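Local coordinates for CBS domain-containing protein (Pyrococcus horikoshii, PDB 2YZI) that is of unknown function but carries two CBS domains, modules that in many other proteins bind adenosine-containing ligands, at residues 62-65 with 69-72. Residues are numbered along the deposited sequence; the frame is centred on the assembly and turned at random.
Sequences RVIV and PYDI
Val63 and Pro69 bring the two backbones nearest, their CA atoms 7.3 Å apart, where residues 62-64 of helix 56-64, wound into a wider pi-type turn, face a type I beta turn running from Pro69 to Ile72. Val63 reaches both ends of that turn with its two methyls. Val63 CG1, anti to the backbone N (chi1 -179°), lies 4.1 Å from Pro69 O, while Val63 CG2 meets Ile72 CD1 at 4.3 Å. Ile72 CD1 stands anti to its own CA about the CB-CG1 bond (chi2 169°), which carries this methyl out to Val63. One residue further on, Ile64 bends its end toward the Tyr70 ring: Ile64 CD1 stands 4.0 Å from Tyr70 OH and 4.4 Å from Tyr70 CZ, so it meets the phenol end of the ring obliquely. Backbone hydrogen bonds of Tyr70 with Gln27 and of Ile72 with Val26 tie the turn to the start of helix 26-35, and Ile77 packs on both Val63 and Ile72. Gln27 of the second subunit donates through NE2 to Ile64 O, and Leu68 of that subunit touches Tyr70, placing the contact beside the dimer interface. Separations of 4.0 Å or more and a summed buried surface of 161 Å² indicate light van der Waals packing: the loop after helix 56-64 turns back and rests against it through methyl contacts, while the hydrogen bonds lie around the pairing.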
loop_
_atom_site.group_PDB
_atom_site.type_symbol
_atom_site.label_atom_id
_atom_site.label_comp_id
_atom_site.label_asym_id
_atom_site.label_seq_id
_atom_site.Cartn_x
_atom_site.Cartn_y
_atom_site.Cartn_z
ATOM N N ARG B 62 -0.273 -14.482 -5.754
ATOM C CA ARG B 62 0.272 -15.832 -5.710
ATOM C C ARG B 62 -0.465 -16.816 -4.812
ATOM O O ARG B 62 -0.108 -17.995 -4.751
ATOM C CB ARG B 62 1.754 -15.770 -5.340
ATOM C CG ARG B 62 2.560 -15.017 -6.381
ATOM C CD ARG B 62 4.024 -14.895 -6.022
ATOM N NE ARG B 62 4.749 -14.163 -7.060
ATOM C CZ ARG B 62 6.051 -13.898 -7.027
ATOM N NH1 ARG B 62 6.788 -14.305 -6.003
ATOM N NH2 ARG B 62 6.618 -13.227 -8.022
ATOM N N VAL B 63 -1.499 -16.337 -4.128
ATOM C CA VAL B 63 -2.277 -17.200 -3.255
ATOM C C VAL B 63 -3.772 -17.133 -3.575
ATOM O O VAL B 63 -4.342 -18.111 -4.047
ATOM C CB VAL B 63 -2.050 -16.846 -1.765
ATOM C CG1 VAL B 63 -2.858 -17.784 -0.877
ATOM C CG2 VAL B 63 -0.564 -16.950 -1.422
ATOM N N ILE B 64 -4.396 -15.980 -3.332
ATOM C CA ILE B 64 -5.824 -15.803 -3.585
ATOM C C ILE B 64 -6.278 -16.153 -4.997
ATOM O O ILE B 64 -7.249 -16.885 -5.165
ATOM C CB ILE B 64 -6.288 -14.356 -3.312
ATOM C CG1 ILE B 64 -6.183 -14.031 -1.819
ATOM C CG2 ILE B 64 -7.740 -14.182 -3.786
ATOM C CD1 ILE B 64 -7.183 -14.774 -0.966
ATOM N N VAL B 65 -5.598 -15.630 -6.011
ATOM C CA VAL B 65 -6.002 -15.913 -7.384
ATOM C C VAL B 65 -5.889 -17.400 -7.746
ATOM O O VAL B 65 -6.846 -17.998 -8.233
ATOM C CB VAL B 65 -5.199 -15.060 -8.391
ATOM C CG1 VAL B 65 -5.504 -15.502 -9.818
ATOM C CG2 VAL B 65 -5.553 -13.588 -8.217
ATOM N N PRO B 69 -3.889 -22.989 -0.655
ATOM C CA PRO B 69 -4.162 -23.040 0.782
ATOM C C PRO B 69 -3.551 -21.841 1.503
ATOM O O PRO B 69 -2.512 -21.329 1.095
ATOM C CB PRO B 69 -3.518 -24.356 1.202
ATOM C CG PRO B 69 -3.750 -25.218 -0.010
ATOM C CD PRO B 69 -3.395 -24.289 -1.146
ATOM N N TYR B 70 -4.200 -21.407 2.576
ATOM C CA TYR B 70 -3.730 -20.271 3.358
ATOM C C TYR B 70 -2.657 -20.728 4.332
ATOM O O TYR B 70 -2.037 -19.912 5.015
ATOM C CB TYR B 70 -4.894 -19.650 4.136
ATOM C CG TYR B 70 -6.002 -19.099 3.266
ATOM C CD1 TYR B 70 -6.090 -19.434 1.913
ATOM C CD2 TYR B 70 -6.983 -18.270 3.801
ATOM C CE1 TYR B 70 -7.126 -18.963 1.115
ATOM C CE2 TYR B 70 -8.028 -17.793 3.014
ATOM C CZ TYR B 70 -8.094 -18.143 1.672
ATOM O OH TYR B 70 -9.131 -17.688 0.887
ATOM N N ASP B 71 -2.446 -22.040 4.386
ATOM C CA ASP B 71 -1.453 -22.617 5.280
ATOM C C ASP B 71 -0.100 -22.862 4.619
ATOM O O ASP B 71 0.824 -23.337 5.279
ATOM C CB ASP B 71 -1.967 -23.937 5.875
ATOM C CG ASP B 71 -2.254 -24.997 4.815
ATOM O OD1 ASP B 71 -1.384 -25.255 3.953
ATOM O OD2 ASP B 71 -3.353 -25.586 4.848
ATOM N N ILE B 72 0.030 -22.554 3.329
ATOM C CA ILE B 72 1.309 -22.781 2.666
ATOM C C ILE B 72 2.397 -21.853 3.202
ATOM O O ILE B 72 2.136 -20.704 3.559
ATOM C CB ILE B 72 1.230 -22.592 1.126
ATOM C CG1 ILE B 72 0.968 -21.121 0.784
ATOM C CG2 ILE B 72 0.153 -23.496 0.547
ATOM C CD1 ILE B 72 1.133 -20.792 -0.678
#